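Local coordinates for protein AT-less polyketide synthase (PDB 4QYR) that probably acts as a ketosynthase domain of an AT-less polyketide synthase, condensing acyl units to extend the chain during isomigrastatin biosynthesis, at residues V178-R188 against V261-H269; P279-Q289 against V316-A327. One frame throughout, in Å; residues are numbered along the deposited sequence.

Contact 1: residues V178-R188 against V261-H269; sequences VALHRAVEHIR and VVRGSAENH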
loop_
_atom_site.group_PDB
_atom_site.type_symbol
_atom_site.label_atom_id
_atom_site.label_comp_id
_atom_site.label_asym_id
_atom_site.label_seq_id
_atom_site.Cartn_x
_atom_site.Cartn_y
_atom_site.Cartn_z
ATOM N N VAL A 178 0.093 -6.480 -7.724
ATOM C CA VAL A 178 -0.836 -6.064 -6.688
ATOM C C VAL A 178 -1.470 -4.673 -6.964
ATOM O O VAL A 178 -2.656 -4.449 -6.700
ATOM C CB VAL A 178 -0.130 -6.041 -5.354
ATOM C CG1 VAL A 178 -1.108 -5.699 -4.265
ATOM C CG2 VAL A 178 0.512 -7.402 -5.112
ATOM N N ALA A 179 -0.675 -3.750 -7.493
ATOM C CA ALA A 179 -1.192 -2.467 -7.930
ATOM C C ALA A 179 -2.370 -2.669 -8.854
ATOM O O ALA A 179 -3.477 -2.205 -8.587
ATOM C CB ALA A 179 -0.115 -1.675 -8.640
ATOM N N LEU A 180 -2.115 -3.368 -9.949
ATOM C CA LEU A 180 -3.147 -3.651 -10.929
ATOM C C LEU A 180 -4.374 -4.224 -10.241
ATOM O O LEU A 180 -5.500 -3.864 -10.558
ATOM C CB LEU A 180 -2.623 -4.618 -11.973
ATOM C CG LEU A 180 -3.561 -4.945 -13.120
ATOM C CD1 LEU A 180 -3.960 -3.680 -13.836
ATOM C CD2 LEU A 180 -2.902 -5.919 -14.083
ATOM N N HIS A 181 -4.145 -5.080 -9.253
ATOM C CA HIS A 181 -5.235 -5.747 -8.559
ATOM C C HIS A 181 -6.038 -4.765 -7.697
ATOM O O HIS A 181 -7.263 -4.851 -7.614
ATOM C CB HIS A 181 -4.691 -6.902 -7.704
ATOM C CG HIS A 181 -5.690 -7.458 -6.740
ATOM N ND1 HIS A 181 -6.687 -8.328 -7.117
ATOM C CD2 HIS A 181 -5.858 -7.253 -5.412
ATOM C CE1 HIS A 181 -7.426 -8.637 -6.065
ATOM N NE2 HIS A 181 -6.948 -7.992 -5.018
ATOM N N ARG A 182 -5.337 -3.842 -7.055
ATOM C CA ARG A 182 -5.966 -2.921 -6.140
ATOM C C ARG A 182 -6.770 -1.919 -6.939
ATOM O O ARG A 182 -7.890 -1.550 -6.566
ATOM C CB ARG A 182 -4.913 -2.235 -5.268
ATOM C CG ARG A 182 -5.448 -1.338 -4.141
ATOM C CD ARG A 182 -6.604 -1.941 -3.329
ATOM N NE ARG A 182 -6.411 -3.358 -3.047
ATOM C CZ ARG A 182 -5.508 -3.830 -2.198
ATOM N NH1 ARG A 182 -5.401 -5.138 -2.003
ATOM N NH2 ARG A 182 -4.713 -2.991 -1.551
ATOM N N ALA A 183 -6.199 -1.496 -8.059
ATOM C CA ALA A 183 -6.901 -0.592 -8.957
ATOM C C ALA A 183 -8.163 -1.270 -9.468
ATOM O O ALA A 183 -9.217 -0.626 -9.568
ATOM C CB ALA A 183 -6.021 -0.183 -10.096
ATOM N N VAL A 184 -8.077 -2.568 -9.773
ATOM C CA VAL A 184 -9.244 -3.240 -10.319
ATOM C C VAL A 184 -10.353 -3.339 -9.272
ATOM O O VAL A 184 -11.519 -3.102 -9.583
ATOM C CB VAL A 184 -8.912 -4.634 -10.875
ATOM C CG1 VAL A 184 -10.173 -5.456 -11.026
ATOM C CG2 VAL A 184 -8.269 -4.498 -12.242
ATOM N N GLU A 185 -9.977 -3.705 -8.051
ATOM C CA GLU A 185 -10.901 -3.731 -6.919
ATOM C C GLU A 185 -11.701 -2.445 -6.845
ATOM O O GLU A 185 -12.935 -2.446 -6.832
ATOM C CB GLU A 185 -10.145 -3.920 -5.602
ATOM C CG GLU A 185 -9.808 -5.351 -5.259
ATOM C CD GLU A 185 -9.208 -5.476 -3.874
ATOM O OE1 GLU A 185 -8.488 -4.548 -3.448
ATOM O OE2 GLU A 185 -9.483 -6.494 -3.205
ATOM N N HIS A 186 -10.967 -1.344 -6.798
ATOM C CA HIS A 186 -11.572 -0.038 -6.638
ATOM C C HIS A 186 -12.381 0.389 -7.863
ATOM O O HIS A 186 -13.266 1.231 -7.756
ATOM C CB HIS A 186 -10.517 0.998 -6.325
ATOM C CG HIS A 186 -10.082 0.966 -4.904
ATOM N ND1 HIS A 186 -8.904 1.532 -4.470
ATOM C CD2 HIS A 186 -10.663 0.414 -3.814
ATOM C CE1 HIS A 186 -8.782 1.343 -3.171
ATOM N NE2 HIS A 186 -9.833 0.660 -2.747
ATOM N N ILE A 187 -12.102 -0.180 -9.023
ATOM C CA ILE A 187 -12.955 0.135 -10.146
ATOM C C ILE A 187 -14.237 -0.672 -10.053
ATOM O O ILE A 187 -15.335 -0.126 -10.204
ATOM C CB ILE A 187 -12.279 -0.121 -11.479
ATOM C CG1 ILE A 187 -11.154 0.901 -11.653
ATOM C CG2 ILE A 187 -13.338 -0.050 -12.606
ATOM C CD1 ILE A 187 -10.594 1.014 -13.023
ATOM N N ARG A 188 -14.088 -1.967 -9.772
ATOM C CA ARG A 188 -15.223 -2.869 -9.645
ATOM C C ARG A 188 -16.137 -2.416 -8.506
ATOM O O ARG A 188 -17.319 -2.704 -8.503
ATOM C CB ARG A 188 -14.749 -4.311 -9.420
ATOM C CG ARG A 188 -14.261 -5.032 -10.677
ATOM C CD ARG A 188 -14.586 -6.539 -10.655
ATOM N NE ARG A 188 -13.505 -7.375 -10.116
ATOM C CZ ARG A 188 -12.719 -8.174 -10.849
ATOM N NH1 ARG A 188 -11.759 -8.897 -10.264
ATOM N NH2 ARG A 188 -12.894 -8.260 -12.169
ATOM N N VAL A 261 -8.717 -7.038 -21.379
ATOM C CA VAL A 261 -9.676 -7.018 -20.303
ATOM C C VAL A 261 -9.128 -7.831 -19.140
ATOM O O VAL A 261 -8.534 -8.889 -19.353
ATOM C CB VAL A 261 -11.015 -7.598 -20.764
ATOM C CG1 VAL A 261 -11.992 -7.708 -19.613
ATOM C CG2 VAL A 261 -11.587 -6.750 -21.865
ATOM N N VAL A 262 -9.305 -7.337 -17.916
ATOM C CA VAL A 262 -8.990 -8.127 -16.734
ATOM C C VAL A 262 -10.201 -8.921 -16.275
ATOM O O VAL A 262 -11.146 -8.344 -15.731
ATOM C CB VAL A 262 -8.536 -7.250 -15.599
ATOM C CG1 VAL A 262 -8.159 -8.110 -14.394
ATOM C CG2 VAL A 262 -7.398 -6.379 -16.067
ATOM N N ARG A 263 -10.177 -10.233 -16.501
ATOM C CA ARG A 263 -11.322 -11.094 -16.189
ATOM C C ARG A 263 -11.332 -11.537 -14.734
ATOM O O ARG A 263 -12.383 -11.625 -14.114
ATOM C CB ARG A 263 -11.339 -12.326 -17.098
ATOM C CG ARG A 263 -11.968 -12.098 -18.468
ATOM C CD ARG A 263 -13.439 -11.697 -18.377
ATOM N NE ARG A 263 -13.906 -11.122 -19.638
ATOM C CZ ARG A 263 -15.007 -10.390 -19.755
ATOM N NH1 ARG A 263 -15.364 -9.888 -20.937
ATOM N NH2 ARG A 263 -15.748 -10.144 -18.676
ATOM N N GLY A 264 -10.152 -11.817 -14.199
ATOM C CA GLY A 264 -10.022 -12.191 -12.809
ATOM C C GLY A 264 -8.712 -11.741 -12.208
ATOM O O GLY A 264 -7.764 -11.396 -12.916
ATOM N N SER A 265 -8.641 -11.789 -10.887
ATOM C CA SER A 265 -7.561 -11.130 -10.183
ATOM C C SER A 265 -7.610 -11.493 -8.710
ATOM O O SER A 265 -8.660 -11.364 -8.084
ATOM C CB SER A 265 -7.695 -9.621 -10.384
ATOM O OG SER A 265 -7.038 -8.882 -9.381
ATOM N N ALA A 266 -6.492 -11.948 -8.149
ATOM C CA ALA A 266 -6.465 -12.302 -6.725
ATOM C C ALA A 266 -5.115 -12.016 -6.098
ATOM O O ALA A 266 -4.110 -12.022 -6.799
ATOM C CB ALA A 266 -6.828 -13.777 -6.535
ATOM N N GLU A 267 -5.093 -11.762 -4.787
ATOM C CA GLU A 267 -3.836 -11.677 -4.032
ATOM C C GLU A 267 -3.990 -12.402 -2.704
ATOM O O GLU A 267 -5.092 -12.529 -2.192
ATOM C CB GLU A 267 -3.406 -10.223 -3.795
ATOM C CG GLU A 267 -4.025 -9.611 -2.560
ATOM C CD GLU A 267 -3.493 -8.213 -2.211
ATOM O OE1 GLU A 267 -4.316 -7.267 -2.141
ATOM O OE2 GLU A 267 -2.269 -8.056 -1.984
ATOM N N ASN A 268 -2.889 -12.905 -2.164
ATOM C CA ASN A 268 -2.910 -13.604 -0.878
ATOM C C ASN A 268 -1.514 -13.654 -0.316
ATOM O O ASN A 268 -0.586 -13.189 -0.951
ATOM C CB ASN A 268 -3.490 -15.019 -1.003
ATOM C CG ASN A 268 -2.503 -16.043 -1.595
ATOM O OD1 ASN A 268 -1.430 -15.701 -2.103
ATOM N ND2 ASN A 268 -2.900 -17.317 -1.557
ATOM N N HIS A 269 -1.343 -14.207 0.869
ATOM C CA HIS A 269 0.000 -14.285 1.386
ATOM C C HIS A 269 0.315 -15.714 1.731
ATOM O O HIS A 269 -0.572 -16.492 2.053
ATOM C CB HIS A 269 0.197 -13.391 2.603
ATOM C CG HIS A 269 1.605 -13.385 3.113
ATOM N ND1 HIS A 269 2.069 -14.302 4.032
ATOM C CD2 HIS A 269 2.652 -12.572 2.835
ATOM C CE1 HIS A 269 3.339 -14.054 4.296
ATOM N NE2 HIS A 269 3.719 -13.013 3.580
HETATM O O HOH W 1 -6.922 -8.230 -2.407
#

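Contact 2: residues P279-Q289 against V316-A327; sequences PNGKAQAALIQ and VEVNALDSAYRA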
loop_
_atom_site.group_PDB
_atom_site.type_symbol
_atom_site.label_atom_id
_atom_site.label_comp_id
_atom_site.label_asym_id
_atom_site.label_seq_id
_atom_site.Cartn_x
_atom_site.Cartn_y
_atom_site.Cartn_z
ATOM N N PRO A 279 9.276 -20.342 -1.361
ATOM C CA PRO A 279 8.005 -20.351 -2.092
ATOM C C PRO A 279 7.027 -21.357 -1.489
ATOM O O PRO A 279 7.440 -22.397 -0.981
ATOM C CB PRO A 279 8.425 -20.759 -3.504
ATOM C CG PRO A 279 9.592 -21.663 -3.286
ATOM C CD PRO A 279 10.313 -21.127 -2.057
ATOM N N ASN A 280 5.742 -21.034 -1.527
ATOM C CA ASN A 280 4.728 -21.884 -0.918
ATOM C C ASN A 280 3.731 -22.308 -1.966
ATOM O O ASN A 280 2.792 -21.582 -2.272
ATOM C CB ASN A 280 4.031 -21.166 0.233
ATOM C CG ASN A 280 2.959 -22.017 0.908
ATOM O OD1 ASN A 280 2.488 -23.017 0.366
ATOM N ND2 ASN A 280 2.576 -21.621 2.111
ATOM N N GLY A 281 3.939 -23.513 -2.488
ATOM C CA GLY A 281 3.121 -24.047 -3.556
ATOM C C GLY A 281 1.643 -24.130 -3.252
ATOM O O GLY A 281 0.829 -23.875 -4.126
ATOM N N LYS A 282 1.282 -24.477 -2.023
ATOM C CA LYS A 282 -0.125 -24.651 -1.725
ATOM C C LYS A 282 -0.808 -23.299 -1.664
ATOM O O LYS A 282 -1.990 -23.188 -1.982
ATOM C CB LYS A 282 -0.347 -25.435 -0.433
ATOM C CG LYS A 282 -1.664 -26.195 -0.522
ATOM C CD LYS A 282 -1.901 -27.268 0.544
ATOM C CE LYS A 282 -3.206 -28.030 0.187
ATOM N NZ LYS A 282 -3.776 -28.904 1.255
ATOM N N ALA A 283 -0.062 -22.261 -1.300
ATOM C CA ALA A 283 -0.589 -20.898 -1.364
ATOM C C ALA A 283 -0.695 -20.399 -2.799
ATOM O O ALA A 283 -1.665 -19.729 -3.155
ATOM C CB ALA A 283 0.278 -19.949 -0.555
ATOM N N GLN A 284 0.321 -20.698 -3.606
ATOM C CA GLN A 284 0.328 -20.276 -4.998
ATOM C C GLN A 284 -0.829 -20.924 -5.731
ATOM O O GLN A 284 -1.419 -20.333 -6.620
ATOM C CB GLN A 284 1.654 -20.622 -5.664
ATOM C CG GLN A 284 2.826 -19.878 -5.080
ATOM C CD GLN A 284 4.130 -20.184 -5.790
ATOM O OE1 GLN A 284 5.205 -19.821 -5.307
ATOM N NE2 GLN A 284 4.047 -20.857 -6.939
ATOM N N ALA A 285 -1.170 -22.139 -5.332
ATOM C CA ALA A 285 -2.318 -22.803 -5.906
ATOM C C ALA A 285 -3.599 -22.094 -5.507
ATOM O O ALA A 285 -4.403 -21.736 -6.362
ATOM C CB ALA A 285 -2.357 -24.228 -5.475
ATOM N N ALA A 286 -3.769 -21.880 -4.204
ATOM C CA ALA A 286 -5.003 -21.323 -3.655
ATOM C C ALA A 286 -5.311 -19.986 -4.293
ATOM O O ALA A 286 -6.463 -19.659 -4.548
ATOM C CB ALA A 286 -4.893 -21.183 -2.180
ATOM N N LEU A 287 -4.241 -19.240 -4.555
ATOM C CA LEU A 287 -4.272 -17.953 -5.228
ATOM C C LEU A 287 -4.887 -18.039 -6.598
ATOM O O LEU A 287 -5.834 -17.337 -6.907
ATOM C CB LEU A 287 -2.855 -17.400 -5.368
ATOM C CG LEU A 287 -2.671 -16.130 -6.190
ATOM C CD1 LEU A 287 -3.008 -14.931 -5.329
ATOM C CD2 LEU A 287 -1.268 -16.009 -6.698
ATOM N N ILE A 288 -4.311 -18.894 -7.431
ATOM C CA ILE A 288 -4.755 -19.057 -8.806
ATOM C C ILE A 288 -6.209 -19.475 -8.876
ATOM O O ILE A 288 -6.983 -18.854 -9.613
ATOM C CB ILE A 288 -3.883 -20.070 -9.538
ATOM C CG1 ILE A 288 -2.486 -19.481 -9.683
ATOM C CG2 ILE A 288 -4.455 -20.384 -10.908
ATOM C CD1 ILE A 288 -1.440 -20.502 -9.839
ATOM N N GLN A 289 -6.588 -20.486 -8.095
ATOM C CA GLN A 289 -7.978 -20.930 -8.055
ATOM C C GLN A 289 -8.916 -19.805 -7.693
ATOM O O GLN A 289 -10.029 -19.714 -8.210
ATOM C CB GLN A 289 -8.148 -22.061 -7.066
ATOM C CG GLN A 289 -7.150 -23.142 -7.293
ATOM C CD GLN A 289 -7.485 -24.389 -6.543
ATOM O OE1 GLN A 289 -8.615 -24.568 -6.084
ATOM N NE2 GLN A 289 -6.506 -25.274 -6.410
ATOM N N VAL A 316 8.235 -25.395 -8.390
ATOM C CA VAL A 316 7.185 -25.212 -7.392
ATOM C C VAL A 316 6.020 -24.481 -8.028
ATOM O O VAL A 316 4.873 -24.934 -7.968
ATOM C CB VAL A 316 7.687 -24.429 -6.161
ATOM C CG1 VAL A 316 6.524 -23.983 -5.293
ATOM C CG2 VAL A 316 8.662 -25.271 -5.353
ATOM N N GLU A 317 6.339 -23.357 -8.657
ATOM C CA GLU A 317 5.355 -22.552 -9.344
ATOM C C GLU A 317 4.613 -23.382 -10.372
ATOM O O GLU A 317 3.385 -23.337 -10.432
ATOM C CB GLU A 317 6.009 -21.348 -10.020
ATOM C CG GLU A 317 5.087 -20.648 -11.016
ATOM C CD GLU A 317 5.596 -19.279 -11.476
ATOM O OE1 GLU A 317 6.828 -19.045 -11.429
ATOM O OE2 GLU A 317 4.749 -18.433 -11.867
ATOM N N VAL A 318 5.350 -24.153 -11.168
ATOM C CA VAL A 318 4.721 -24.896 -12.255
ATOM C C VAL A 318 3.887 -26.061 -11.750
ATOM O O VAL A 318 2.840 -26.365 -12.309
ATOM C CB VAL A 318 5.749 -25.421 -13.261
ATOM C CG1 VAL A 318 5.062 -26.248 -14.321
ATOM C CG2 VAL A 318 6.467 -24.265 -13.925
ATOM N N ASN A 319 4.335 -26.711 -10.686
ATOM C CA ASN A 319 3.518 -27.752 -10.090
ATOM C C ASN A 319 2.291 -27.156 -9.424
ATOM O O ASN A 319 1.227 -27.741 -9.460
ATOM C CB ASN A 319 4.317 -28.568 -9.087
ATOM C CG ASN A 319 5.294 -29.504 -9.752
ATOM O OD1 ASN A 319 4.930 -30.313 -10.610
ATOM N ND2 ASN A 319 6.556 -29.395 -9.368
ATOM N N ALA A 320 2.427 -25.980 -8.824
ATOM C CA ALA A 320 1.281 -25.362 -8.166
ATOM C C ALA A 320 0.224 -24.966 -9.202
ATOM O O ALA A 320 -0.980 -25.066 -8.973
ATOM C CB ALA A 320 1.719 -24.165 -7.360
ATOM N N LEU A 321 0.701 -24.533 -10.355
ATOM C CA LEU A 321 -0.142 -24.158 -11.470
ATOM C C LEU A 321 -0.898 -25.370 -12.002
ATOM O O LEU A 321 -2.093 -25.307 -12.284
ATOM C CB LEU A 321 0.736 -23.548 -12.548
ATOM C CG LEU A 321 0.193 -22.635 -13.630
ATOM C CD1 LEU A 321 -0.755 -21.655 -13.022
ATOM C CD2 LEU A 321 1.378 -21.903 -14.238
ATOM N N ASP A 322 -0.186 -26.483 -12.130
ATOM C CA ASP A 322 -0.791 -27.726 -12.561
ATOM C C ASP A 322 -1.847 -28.167 -11.573
ATOM O O ASP A 322 -2.973 -28.489 -11.939
ATOM C CB ASP A 322 0.263 -28.822 -12.714
ATOM C CG ASP A 322 -0.232 -29.987 -13.550
ATOM O OD1 ASP A 322 -0.933 -29.732 -14.562
ATOM O OD2 ASP A 322 0.078 -31.152 -13.212
ATOM N N SER A 323 -1.461 -28.168 -10.308
ATOM C CA SER A 323 -2.330 -28.578 -9.219
ATOM C C SER A 323 -3.623 -27.763 -9.197
ATOM O O SER A 323 -4.700 -28.289 -8.939
ATOM C CB SER A 323 -1.577 -28.439 -7.900
ATOM O OG SER A 323 -2.442 -28.612 -6.802
ATOM N N ALA A 324 -3.501 -26.479 -9.503
ATOM C CA ALA A 324 -4.632 -25.557 -9.520
ATOM C C ALA A 324 -5.590 -25.768 -10.691
ATOM O O ALA A 324 -6.799 -25.823 -10.498
ATOM C CB ALA A 324 -4.124 -24.138 -9.536
ATOM N N TYR A 325 -5.062 -25.852 -11.908
ATOM C CA TYR A 325 -5.929 -26.043 -13.062
ATOM C C TYR A 325 -6.596 -27.389 -12.943
ATOM O O TYR A 325 -7.730 -27.567 -13.387
ATOM C CB TYR A 325 -5.161 -25.942 -14.381
ATOM C CG TYR A 325 -4.921 -24.520 -14.846
ATOM C CD1 TYR A 325 -5.246 -23.442 -14.038
ATOM C CD2 TYR A 325 -4.380 -24.255 -16.094
ATOM C CE1 TYR A 325 -5.026 -22.135 -14.449
ATOM C CE2 TYR A 325 -4.164 -22.956 -16.523
ATOM C CZ TYR A 325 -4.487 -21.893 -15.690
ATOM O OH TYR A 325 -4.268 -20.590 -16.103
ATOM N N ARG A 326 -5.886 -28.329 -12.325
ATOM C CA ARG A 326 -6.384 -29.688 -12.166
ATOM C C ARG A 326 -7.564 -29.653 -11.211
ATOM O O ARG A 326 -8.607 -30.242 -11.470
ATOM C CB ARG A 326 -5.274 -30.615 -11.661
ATOM C CG ARG A 326 -5.634 -32.088 -11.663
ATOM C CD ARG A 326 -4.409 -32.980 -11.473
ATOM N NE ARG A 326 -3.730 -32.724 -10.206
ATOM C CZ ARG A 326 -2.421 -32.500 -10.086
ATOM N NH1 ARG A 326 -1.644 -32.503 -11.161
ATOM N NH2 ARG A 326 -1.889 -32.265 -8.890
ATOM N N ALA A 327 -7.399 -28.923 -10.116
ATOM C CA ALA A 327 -8.466 -28.740 -9.146
ATOM C C ALA A 327 -9.663 -28.060 -9.781
ATOM O O ALA A 327 -10.815 -28.364 -9.456
ATOM C CB ALA A 327 -7.973 -27.928 -7.969
#

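Contact 1: residues V178-R188 against V261-H269
The His181 ring stands over the strand, one face passing over the backbone at Ala266 C and Glu267 N, both offset toward the rim, and its edge turned to Ser265. There ND1 donates an almost straight hydrogen bond to Ser265 OG (168°), although the modelled length is too short to be taken literally. At the other nitrogen, water 1 lies 2.6 Å from NE2 and donates to Glu267 OE1 (2.8 Å), a pair of bonds that would limit rotation of the ring. His181 reaches this place because CG lies anti to the backbone N (chi1 168°). Glu267 OE1 meets the edge of the Arg182 guanidinium in a salt bridge whose close placement is doubtful; NH1 of Arg182 also pairs with Glu167 of the second subunit. Farther along, the face of the Arg188 guanidinium lies over Val184 CG1, and Val184 CG2 packs on Val262 CG1 (4.2 Å). Arg263 and Gly264 form a classic beta bulge opposite Val433. A largely buried helix laid across a central strand at 118°, its charged edge reaching the dimer partner, is in keeping with the thiolase fold of ketosynthases.

Contact 2: residues P279-Q289 against V316-A327
Ala285 and Ala320 bring the two helices together, their CA atoms 5.0 Å apart where the axes approach to 8.2 Å and cross at -44°. On one side of this point Ala320 CB sits against the backbone of Gly281 and against Gln284 CB (3.9 Å); on the other, Ala324 CB lies against Ala285 O and Ile288 CG2. Gly281 and Ala285 on one helix, and Ala320 and Ala324 on the other, recur every fourth residue, which lines the small groups up along the seam, Val316 continuing the same face. Ile288 drives its branches into the neighbouring helix: CD1 meets Leu321 CD1 and CG2 comes to Tyr325 CE1 (4.0 Å), an approach favoured by CG2 lying anti to the backbone N. Toward the start of helix 281-291, Val316 CG1 covers Gly281 CA (3.8 Å) and Pro279 CB, and Glu317 CB lies beside Gln284 NE2. At the far end the Gln289 chain lies along Ala324 and Ala327, its CG 3.9 Å from Ala324 CB. Farther out, Asn280 OD1 caps this helix by accepting from Ala283 N (3.1 Å), with the donor well above the carbonyl plane, and the Glu317 carboxylate accepts from the backbone N of His306 and Gly307. Between the helices, then, cohesion comes from van der Waals contact among alanine, glycine, branched side chains and the chains of Gln284 and Gln289, with the polar bonds of Asn280 and Glu317 made elsewhere.

Contact 1 lies deeper in the chain, with seven of its ten touching residues buried, and runs up to the dimer partner; contact 2 is partly buried, farther from the chain's centre, and is touched by no other protein chain. Strand 260-269 of contact 1 is followed in the chain by helix 281-291 of contact 2, and the two meet where Asn268 ND2 probably donates to Ala283 O (3.1 Å), beside Leu287 CD1 packed against Ala266 and Glu267. Their chemistry follows their place: a helix on the central sheet is joined largely through polar groups, with one valine pair, whereas the outer helices are held mainly by apolar packing, with glutamine chains at its margins. Both belong to the ketosynthase region.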